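Local coordinates for ankyrin repeat domain-containing protein EMB506, chloroplastic (Arabidopsis thaliana, PDB 6JD6) that takes part in the initial differentiation of the proplastid during embryo development, is required for normal leaf margins, and has molecular condensate scaffold activity, at residues A[140-143]-A[144-148]; A[124-127]-A[128-132]; A[244-247]-A[248-251]; A[252-255]-A[256-260]. All blocks are in the same frame, centred on the assembly; numbering follows the deposited sequence.

Contact 1: residues A[140-143]-A[144-148]. With SO4 (sulfate ion), chain K.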
loop_
_atom_site.group_PDB
_atom_site.type_symbol
_atom_site.label_atom_id
_atom_site.label_comp_id
_atom_site.label_asym_id
_atom_site.label_seq_id
_atom_site.Cartn_x
_atom_site.Cartn_y
_atom_site.Cartn_z
ATOM N N ASP A 140 12.082 11.597 1.566
ATOM C CA ASP A 140 11.194 12.292 2.494
ATOM C C ASP A 140 10.295 11.289 3.221
ATOM O O ASP A 140 9.690 10.424 2.589
ATOM C CB ASP A 140 10.342 13.312 1.736
ATOM C CG ASP A 140 9.375 14.046 2.638
ATOM O OD1 ASP A 140 8.160 13.761 2.561
ATOM O OD2 ASP A 140 9.833 14.901 3.428
ATOM N N VAL A 141 10.223 11.395 4.546
ATOM C CA VAL A 141 9.456 10.436 5.346
ATOM C C VAL A 141 8.142 11.011 5.873
ATOM O O VAL A 141 8.012 12.219 6.060
ATOM C CB VAL A 141 10.275 9.901 6.540
ATOM C CG1 VAL A 141 11.453 9.072 6.051
ATOM C CG2 VAL A 141 10.749 11.046 7.419
ATOM N N ASP A 142 7.168 10.137 6.118
ATOM C CA ASP A 142 5.900 10.571 6.695
ATOM C C ASP A 142 5.852 10.361 8.210
ATOM O O ASP A 142 6.888 10.228 8.863
ATOM C CB ASP A 142 4.697 9.911 5.996
ATOM C CG ASP A 142 4.656 8.393 6.162
ATOM O OD1 ASP A 142 5.352 7.841 7.043
ATOM O OD2 ASP A 142 3.902 7.743 5.405
ATOM N N LYS A 143 4.640 10.327 8.754
ATOM C CA LYS A 143 4.433 10.192 10.194
ATOM C C LYS A 143 4.878 8.826 10.720
ATOM O O LYS A 143 5.110 8.663 11.917
ATOM C CB LYS A 143 2.958 10.401 10.520
ATOM C CG LYS A 143 2.050 9.408 9.809
ATOM C CD LYS A 143 0.587 9.729 10.034
ATOM C CE LYS A 143 -0.288 8.534 9.709
ATOM N NZ LYS A 143 -0.093 8.081 8.312
ATOM N N ASP A 144 4.976 7.850 9.821
ATOM C CA ASP A 144 5.404 6.500 10.175
ATOM C C ASP A 144 6.809 6.213 9.656
ATOM O O ASP A 144 7.193 5.051 9.492
ATOM C CB ASP A 144 4.423 5.468 9.615
ATOM C CG ASP A 144 3.063 5.537 10.283
ATOM O OD1 ASP A 144 3.012 5.851 11.493
ATOM O OD2 ASP A 144 2.047 5.282 9.600
ATOM N N ASN A 145 7.558 7.282 9.395
ATOM C CA ASN A 145 8.917 7.196 8.865
ATOM C C ASN A 145 9.028 6.374 7.579
ATOM O O ASN A 145 10.055 5.747 7.318
ATOM C CB ASN A 145 9.882 6.669 9.930
ATOM C CG ASN A 145 9.816 7.465 11.218
ATOM O OD1 ASN A 145 9.834 6.902 12.311
ATOM N ND2 ASN A 145 9.732 8.783 11.095
ATOM N N GLN A 146 7.962 6.375 6.785
ATOM C CA GLN A 146 7.968 5.684 5.501
ATOM C C GLN A 146 8.255 6.651 4.361
ATOM O O GLN A 146 7.779 7.788 4.362
ATOM C CB GLN A 146 6.629 4.987 5.247
ATOM C CG GLN A 146 6.342 3.817 6.180
ATOM C CD GLN A 146 5.088 3.054 5.784
ATOM O OE1 GLN A 146 4.181 3.607 5.162
ATOM N NE2 GLN A 146 5.037 1.776 6.136
ATOM N N THR A 147 9.030 6.191 3.386
ATOM C CA THR A 147 9.299 6.982 2.196
ATOM C C THR A 147 8.375 6.525 1.078
ATOM O O THR A 147 7.605 5.577 1.245
ATOM C CB THR A 147 10.753 6.810 1.722
ATOM O OG1 THR A 147 10.938 5.475 1.237
ATOM C CG2 THR A 147 11.726 7.074 2.863
ATOM N N ALA A 148 8.460 7.200 -0.060
ATOM C CA ALA A 148 7.700 6.811 -1.238
ATOM C C ALA A 148 8.043 5.387 -1.675
ATOM O O ALA A 148 7.186 4.671 -2.194
ATOM C CB ALA A 148 7.952 7.787 -2.371
HETATM S S SO4 K . 1.655 -0.456 7.265
HETATM O O1 SO4 K . 2.038 -1.852 7.066
HETATM O O2 SO4 K . 2.849 0.384 7.290
HETATM O O3 SO4 K . 0.794 -0.022 6.168
HETATM O O4 SO4 K . 0.941 -0.325 8.534
HETATM O O HOH W 1 9.636 9.886 -0.009
HETATM O O HOH W 2 6.716 9.640 2.374
HETATM O O HOH W 3 2.217 5.784 6.780
#
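Asp142 turns its CG into the cramped place between its own backbone N and carbonyl carbon (chi1 64°), which folds the carboxylate back over the chain toward Asp144 and Gln146. The setting is a type I beta turn from Asp142 to Asn145, at the end of the finger-like loop that joins successive ankyrin repeats. OD1 of Asp142 is gripped twice, by Asp144 N at 2.8 Å and by Gln146 N at 3.0 Å. The two N-H groups come from opposite faces of the carboxylate, so they fix its rotation. Two backbone bonds complete the turn: Asn145 N to Asp142 O (3.1 Å) and Asp142 N to Gln146 O.

The side chains of Asp142 and Gln146 run side by side, their carboxylate and amide planes only 24° apart, but they serve different partners. OD2 of Asp142 takes a hydrogen bond from Gln117. Gln146, extended beyond CG, donates from NE2 to Asp175 in the following loop and weakly to a sulfate oxygen, O2 (2.8 Å). Lys143 lies alongside Asp144 and bends at chi4, its NZ lying 3.8 Å from Asp144 OD2, a long salt bridge that probably softens the negative charge gathered by Asp142 and Asp144.

Nearer the start of the loop, Val141 CG1 packs against Thr147 CG2 at 3.8 Å. Thr147 is the N-cap of helix 148-154, and its OG1 weakly caps Leu149 N. Beside this cap a water accepts the N-H of Ala148, 2.9 Å from its N, and lies 2.7 Å from Asp140 O, to which it can donate.

Contact 2: residues A[124-127]-A[128-132]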
loop_
_atom_site.group_PDB
_atom_site.type_symbol
_atom_site.label_atom_id
_atom_site.label_comp_id
_atom_site.label_asym_id
_atom_site.label_seq_id
_atom_site.Cartn_x
_atom_site.Cartn_y
_atom_site.Cartn_z
ATOM N N GLN A 124 2.176 7.814 -11.173
ATOM C CA GLN A 124 2.476 9.103 -11.787
ATOM C C GLN A 124 3.964 9.420 -11.695
ATOM O O GLN A 124 4.379 10.308 -10.948
ATOM C CB GLN A 124 1.657 10.211 -11.121
ATOM C CG GLN A 124 0.151 10.080 -11.314
ATOM C CD GLN A 124 -0.331 10.622 -12.653
ATOM O OE1 GLN A 124 0.417 10.658 -13.631
ATOM N NE2 GLN A 124 -1.586 11.056 -12.697
ATOM N N ILE A 125 4.762 8.694 -12.467
ATOM C CA ILE A 125 6.212 8.786 -12.372
ATOM C C ILE A 125 6.754 10.177 -12.717
ATOM O O ILE A 125 7.564 10.734 -11.973
ATOM C CB ILE A 125 6.893 7.698 -13.227
ATOM C CG1 ILE A 125 6.712 6.330 -12.563
ATOM C CG2 ILE A 125 8.370 8.001 -13.417
ATOM C CD1 ILE A 125 7.316 5.186 -13.346
ATOM N N GLN A 126 6.298 10.740 -13.832
ATOM C CA GLN A 126 6.750 12.065 -14.246
ATOM C C GLN A 126 6.442 13.131 -13.190
ATOM O O GLN A 126 7.276 13.989 -12.902
ATOM C CB GLN A 126 6.142 12.452 -15.594
ATOM C CG GLN A 126 6.621 13.802 -16.120
ATOM C CD GLN A 126 8.128 13.864 -16.268
ATOM O OE1 GLN A 126 8.719 13.112 -17.043
ATOM N NE2 GLN A 126 8.761 14.758 -15.517
ATOM N N LEU A 127 5.254 13.062 -12.596
ATOM C CA LEU A 127 4.881 14.018 -11.556
ATOM C C LEU A 127 5.739 13.862 -10.304
ATOM O O LEU A 127 6.039 14.844 -9.623
ATOM C CB LEU A 127 3.396 13.905 -11.210
ATOM C CG LEU A 127 2.435 14.395 -12.291
ATOM C CD1 LEU A 127 0.993 14.267 -11.816
ATOM C CD2 LEU A 127 2.749 15.838 -12.682
ATOM N N MET A 128 6.133 12.627 -10.003
ATOM C CA MET A 128 7.069 12.375 -8.911
ATOM C C MET A 128 8.403 13.053 -9.190
ATOM O O MET A 128 8.943 13.750 -8.329
ATOM C CB MET A 128 7.295 10.875 -8.717
ATOM C CG MET A 128 6.063 10.115 -8.280
ATOM S SD MET A 128 6.394 8.360 -8.031
ATOM C CE MET A 128 7.423 8.422 -6.573
ATOM N N ASP A 129 8.925 12.844 -10.397
ATOM C CA ASP A 129 10.190 13.451 -10.803
ATOM C C ASP A 129 10.157 14.972 -10.683
ATOM O O ASP A 129 11.126 15.579 -10.233
ATOM C CB ASP A 129 10.575 13.038 -12.229
ATOM C CG ASP A 129 11.069 11.598 -12.310
ATOM O OD1 ASP A 129 11.307 10.987 -11.248
ATOM O OD2 ASP A 129 11.228 11.078 -13.436
ATOM N N ASN A 130 9.041 15.583 -11.079
ATOM C CA ASN A 130 8.886 17.032 -10.967
ATOM C C ASN A 130 8.995 17.516 -9.522
ATOM O O ASN A 130 9.633 18.531 -9.244
ATOM C CB ASN A 130 7.559 17.493 -11.575
ATOM C CG ASN A 130 7.485 17.247 -13.069
ATOM O OD1 ASN A 130 8.493 16.954 -13.715
ATOM N ND2 ASN A 130 6.288 17.373 -13.630
ATOM N N LEU A 131 8.366 16.786 -8.608
ATOM C CA LEU A 131 8.441 17.113 -7.187
ATOM C C LEU A 131 9.868 17.003 -6.675
ATOM O O LEU A 131 10.363 17.895 -5.987
ATOM C CB LEU A 131 7.539 16.185 -6.375
ATOM C CG LEU A 131 6.078 16.596 -6.225
ATOM C CD1 LEU A 131 5.318 15.514 -5.489
ATOM C CD2 LEU A 131 5.982 17.918 -5.480
ATOM N N ILE A 132 10.520 15.895 -7.014
ATOM C CA ILE A 132 11.883 15.627 -6.570
ATOM C C ILE A 132 12.869 16.643 -7.148
ATOM O O ILE A 132 13.700 17.193 -6.424
ATOM C CB ILE A 132 12.312 14.192 -6.940
ATOM C CG1 ILE A 132 11.443 13.177 -6.191
ATOM C CG2 ILE A 132 13.788 13.967 -6.628
ATOM C CD1 ILE A 132 11.629 11.748 -6.649
HETATM O O HOH W 4 9.446 10.372 -16.288
#
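The amides of Gln126 and Asn130, one helical turn apart, meet with their planes 40° apart. Asn130 OD1 lies practically in the plane of the Gln126 amide, at its NE2 end, 2.9 Å from NE2. Seen from the other partner the fit is less regular, because NE2 stands above the Asn130 carbonyl plane, 39° out of it. Near the nitrogen end of the Asn130 amide comes a methyl of Leu127, with CD2 4.0 Å from ND2. Gln126 reaches its partner by a bend at chi2 (58°), which swings the amide along the helix. OE1 of Gln126 accepts a hydrogen bond from a water at 2.9 Å, and the same water donates only weakly to Asp129 OD2. Putting an alanine in place of Asn130 takes away the acceptor of Gln126 NE2, and the glutamine amide would probably be freer to turn. Basic side chains of another protein chain lie against Gln126 and Leu127.

The i to i+4 backbone bonds of the helix begin at the N-cap residue, Gln124, with Met128 N to Gln124 O at 3.1 Å, and continue with Asp129 N to Ile125 O at 3.0 Å. Asp129, beside the amide pair, sends OD1 to His163 of the next repeat. The amide pair is local to this protein; Met128, packed on Leu119, Val160 and Leu164, follows the ankyrin fold, whose second helix sets its apolar side on the first helix and on the helices of the next repeat.

Contact 3: residues A[244-247]-A[248-251]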
loop_
_atom_site.group_PDB
_atom_site.type_symbol
_atom_site.label_atom_id
_atom_site.label_comp_id
_atom_site.label_asym_id
_atom_site.label_seq_id
_atom_site.Cartn_x
_atom_site.Cartn_y
_atom_site.Cartn_z
ATOM N N GLY A 244 11.240 -15.573 20.488
ATOM C CA GLY A 244 11.943 -16.838 20.312
ATOM C C GLY A 244 11.535 -17.726 19.152
ATOM O O GLY A 244 11.894 -18.899 19.125
ATOM N N LYS A 245 10.803 -17.183 18.184
ATOM C CA LYS A 245 10.335 -17.989 17.056
ATOM C C LYS A 245 11.343 -18.057 15.908
ATOM O O LYS A 245 11.825 -17.028 15.434
ATOM C CB LYS A 245 9.021 -17.438 16.504
ATOM C CG LYS A 245 7.920 -17.225 17.523
ATOM C CD LYS A 245 6.794 -16.422 16.870
ATOM C CE LYS A 245 5.674 -16.077 17.843
ATOM N NZ LYS A 245 4.640 -15.248 17.162
ATOM N N LEU A 246 11.639 -19.275 15.462
ATOM C CA LEU A 246 12.399 -19.492 14.235
ATOM C C LEU A 246 11.442 -19.470 13.058
ATOM O O LEU A 246 10.246 -19.686 13.231
ATOM C CB LEU A 246 13.088 -20.854 14.271
ATOM C CG LEU A 246 14.272 -21.046 15.217
ATOM C CD1 LEU A 246 14.653 -22.522 15.292
ATOM C CD2 LEU A 246 15.452 -20.209 14.753
ATOM N N ALA A 247 11.964 -19.220 11.860
ATOM C CA ALA A 247 11.162 -19.378 10.648
ATOM C C ALA A 247 10.609 -20.803 10.588
ATOM O O ALA A 247 9.494 -21.029 10.124
ATOM C CB ALA A 247 11.992 -19.070 9.407
ATOM N N LEU A 248 11.396 -21.755 11.082
ATOM C CA LEU A 248 10.964 -23.144 11.192
ATOM C C LEU A 248 9.650 -23.277 11.962
ATOM O O LEU A 248 8.776 -24.045 11.572
ATOM C CB LEU A 248 12.046 -23.986 11.867
ATOM C CG LEU A 248 11.699 -25.456 12.102
ATOM C CD1 LEU A 248 11.443 -26.165 10.776
ATOM C CD2 LEU A 248 12.807 -26.156 12.881
ATOM N N ASP A 249 9.522 -22.530 13.057
ATOM C CA ASP A 249 8.288 -22.538 13.843
ATOM C C ASP A 249 7.098 -22.036 13.025
ATOM O O ASP A 249 5.997 -22.583 13.118
ATOM C CB ASP A 249 8.454 -21.700 15.112
ATOM C CG ASP A 249 9.502 -22.271 16.045
ATOM O OD1 ASP A 249 9.496 -23.504 16.253
ATOM O OD2 ASP A 249 10.339 -21.497 16.557
ATOM N N LEU A 250 7.325 -21.002 12.219
ATOM C CA LEU A 250 6.268 -20.453 11.373
ATOM C C LEU A 250 5.863 -21.441 10.284
ATOM O O LEU A 250 4.708 -21.473 9.860
ATOM C CB LEU A 250 6.702 -19.130 10.737
ATOM C CG LEU A 250 6.966 -17.964 11.692
ATOM C CD1 LEU A 250 7.129 -16.668 10.926
ATOM C CD2 LEU A 250 5.854 -17.841 12.698
ATOM N N ALA A 251 6.820 -22.242 9.829
ATOM C CA ALA A 251 6.538 -23.251 8.816
ATOM C C ALA A 251 5.674 -24.362 9.400
ATOM O O ALA A 251 4.714 -24.807 8.774
ATOM C CB ALA A 251 7.835 -23.826 8.253
#
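Leu246 and Asp249 cross obliquely at the start of helix 247-252, where the carboxylate reaches back over the backbone of the leucine. Asp249 holds CG anti to its carbonyl carbon (chi1 -64°), which brings OD2 to 2.8 Å from Leu246 N. The bond is fairly straight, 162° at the hydrogen, and meets OD2 on its anti side, somewhat out of the carboxylate plane. Leu246 CB also comes to 3.6 Å from OD2 of Asp249, and it touches Leu248 CB at 4.1 Å.

Leu246 is the N-cap, so this is one half of a capping box, the half supplied by the third helical residue; leucine has no polar side chain to return the bond. The run Leu246-Ala247-Leu248-Asp249 occupies the place of the TPLH tetrapeptide of ankyrin repeats. Ala247 and Leu250 pack on helix 214-220, Ala251 on both that helix and 260-269, while apolar side chains of another protein chain lie against Asp249 and Leu250. Replacing Asp249 by an alanine would probably leave the Leu246 N-H without its mate and the entry to the helix less firmly fixed.

A carboxylate set at the first turn of a helix, with an N-H donated to it, is likely to have its negative charge favoured by the helix end.

Contact 4: residues A[252-255]-A[256-260]. With SO4 (sulfate ion), chain H; SO4 (sulfate ion), chain C.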
loop_
_atom_site.group_PDB
_atom_site.type_symbol
_atom_site.label_atom_id
_atom_site.label_comp_id
_atom_site.label_asym_id
_atom_site.label_seq_id
_atom_site.Cartn_x
_atom_site.Cartn_y
_atom_site.Cartn_z
ATOM N N LEU A 252 6.019 -24.794 10.609
ATOM C CA LEU A 252 5.362 -25.926 11.258
ATOM C C LEU A 252 3.971 -25.609 11.803
ATOM O O LEU A 252 3.106 -26.483 11.852
ATOM C CB LEU A 252 6.224 -26.429 12.421
ATOM C CG LEU A 252 7.580 -27.066 12.126
ATOM C CD1 LEU A 252 8.431 -27.069 13.391
ATOM C CD2 LEU A 252 7.395 -28.485 11.612
ATOM N N CYS A 253 3.763 -24.368 12.228
ATOM C CA CYS A 253 2.608 -24.037 13.061
ATOM C C CYS A 253 1.249 -24.083 12.353
ATOM O O CYS A 253 0.217 -24.225 13.003
ATOM C CB CYS A 253 2.804 -22.677 13.741
ATOM S SG CYS A 253 2.565 -21.254 12.666
ATOM N N PHE A 254 1.247 -23.965 11.031
ATOM C CA PHE A 254 -0.002 -24.014 10.276
ATOM C C PHE A 254 -0.542 -25.436 10.150
ATOM O O PHE A 254 -1.706 -25.631 9.810
ATOM C CB PHE A 254 0.182 -23.409 8.882
ATOM C CG PHE A 254 0.248 -21.908 8.873
ATOM C CD1 PHE A 254 -0.859 -21.155 8.510
ATOM C CD2 PHE A 254 1.416 -21.248 9.223
ATOM C CE1 PHE A 254 -0.801 -19.767 8.491
ATOM C CE2 PHE A 254 1.481 -19.861 9.205
ATOM C CZ PHE A 254 0.368 -19.120 8.838
ATOM N N GLY A 255 0.303 -26.427 10.420
ATOM C CA GLY A 255 -0.093 -27.819 10.281
ATOM C C GLY A 255 -0.296 -28.172 8.818
ATOM O O GLY A 255 0.258 -27.516 7.935
ATOM N N ARG A 256 -1.098 -29.199 8.551
ATOM C CA ARG A 256 -1.308 -29.651 7.177
ATOM C C ARG A 256 -2.089 -28.655 6.308
ATOM O O ARG A 256 -2.731 -27.734 6.820
ATOM C CB ARG A 256 -1.988 -31.023 7.164
ATOM C CG ARG A 256 -3.158 -31.151 8.118
ATOM C CD ARG A 256 -3.892 -32.470 7.908
ATOM N NE ARG A 256 -3.000 -33.623 7.998
ATOM C CZ ARG A 256 -2.964 -34.469 9.025
ATOM N NH1 ARG A 256 -3.777 -34.298 10.057
ATOM N NH2 ARG A 256 -2.119 -35.491 9.017
ATOM N N ASP A 257 -2.000 -28.839 4.993
ATOM C CA ASP A 257 -2.784 -28.072 4.018
ATOM C C ASP A 257 -2.428 -26.587 3.916
ATOM O O ASP A 257 -3.243 -25.776 3.469
ATOM C CB ASP A 257 -4.286 -28.240 4.274
ATOM C CG ASP A 257 -4.713 -29.694 4.289
ATOM O OD1 ASP A 257 -4.087 -30.508 3.575
ATOM O OD2 ASP A 257 -5.672 -30.020 5.020
ATOM N N PHE A 258 -1.213 -26.235 4.321
ATOM C CA PHE A 258 -0.713 -24.876 4.150
ATOM C C PHE A 258 0.715 -24.888 3.609
ATOM O O PHE A 258 1.503 -23.987 3.904
ATOM C CB PHE A 258 -0.759 -24.103 5.474
ATOM C CG PHE A 258 -2.128 -23.595 5.836
ATOM C CD1 PHE A 258 -2.538 -22.333 5.446
ATOM C CD2 PHE A 258 -3.002 -24.379 6.569
ATOM C CE1 PHE A 258 -3.797 -21.862 5.777
ATOM C CE2 PHE A 258 -4.260 -23.912 6.906
ATOM C CZ PHE A 258 -4.656 -22.656 6.509
ATOM N N LYS A 259 1.039 -25.918 2.832
ATOM C CA LYS A 259 2.367 -26.082 2.244
ATOM C C LYS A 259 3.455 -26.159 3.314
ATOM O O LYS A 259 4.611 -25.818 3.069
ATOM C CB LYS A 259 2.654 -24.956 1.242
ATOM C CG LYS A 259 1.736 -24.994 0.021
ATOM C CD LYS A 259 1.294 -23.607 -0.401
ATOM C CE LYS A 259 2.426 -22.835 -1.043
ATOM N NZ LYS A 259 2.059 -21.404 -1.228
ATOM N N SER A 260 3.073 -26.625 4.499
ATOM C CA SER A 260 3.962 -26.614 5.654
ATOM C C SER A 260 5.167 -27.525 5.480
ATOM O O SER A 260 6.289 -27.142 5.808
ATOM C CB SER A 260 3.198 -26.992 6.920
ATOM O OG SER A 260 2.198 -26.031 7.200
HETATM S S SO4 H . 1.624 -29.945 3.216
HETATM O O1 SO4 H . 1.327 -31.375 3.189
HETATM O O2 SO4 H . 2.877 -29.692 2.506
HETATM O O3 SO4 H . 0.539 -29.214 2.564
HETATM O O4 SO4 H . 1.746 -29.504 4.603
HETATM S S SO4 C . 4.817 -20.900 -4.096
HETATM O O1 SO4 C . 4.301 -21.906 -5.021
HETATM O O2 SO4 C . 6.166 -20.509 -4.497
HETATM O O3 SO4 C . 3.959 -19.720 -4.124
HETATM O O4 SO4 C . 4.813 -21.454 -2.745
HETATM O O HOH W 5 -3.831 -27.130 9.432
#
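Phe254 and Phe258 make the tight part of this turn, their CB atoms 3.6 Å apart and their side chains crossing at about a right angle. CD1 of Phe254 lies over one face of the Phe258 ring, 3.7 Å above its plane and offset toward the rim. The ring planes are inclined at 45°, an oblique pair, with centroids 5.3 Å apart. Just beside them Ser260 points its hydroxyl, anti to its carbonyl carbon (chi1 -64°), at Gly255 and gives a short bond of 2.6 Å from OG to Gly255 O, in the carbonyl plane, and, weakly, one to Ala251 O. Gly255 leaves the helical conformation with positive phi, and the serine ties the end of one helix to the start of the next.

The looser, polar side is shared between water, sulfate and another protein chain, which forms backbone hydrogen bonds with Cys253 and Arg256; Asp257 is the exposed residue. A water sits between Phe254 O (2.6 Å) and Arg256 O (2.9 Å). Lys259 and Ser260 offer their backbone N-H groups only weakly to a sulfate, with Ser260 N 3.2 Å from its O4; Lys259 NZ reaches a second sulfate, also weakly, besides its bond to Arg222 O. Both ions probably come from the crystallisation liquor.

An apolar side chain of the other protein chain packs on Phe254. Together residues 252-260 connect helix 247-252 with helix 260-269 of the fifth ankyrin repeat, and Arg222, from the turn before helix 224-232, bonds to Phe258 O through NE.

Contacts 2 and 4 are largely buried, whereas contacts 1 and 3 are only partly buried, contact 3 also meeting another protein chain. Contact 2 lies in the first ankyrin repeat, and contact 1 bridges its end and the start of the second; they touch where Ala148 CB meets Met128 CE, at 4.3 Å. Contact 4 follows on from helix 247-252 of contact 3, and the two touch at Ala251 O and Ser260 OG, with Arg222 bonding to both; contact 2 lies across the chain's centre from them. The chemistry follows the place: an aspartate folds over backbone N-H groups in contacts 1 and 3, amides pair along a helix in contact 2, and aromatic packing with a buried serine closes contact 4.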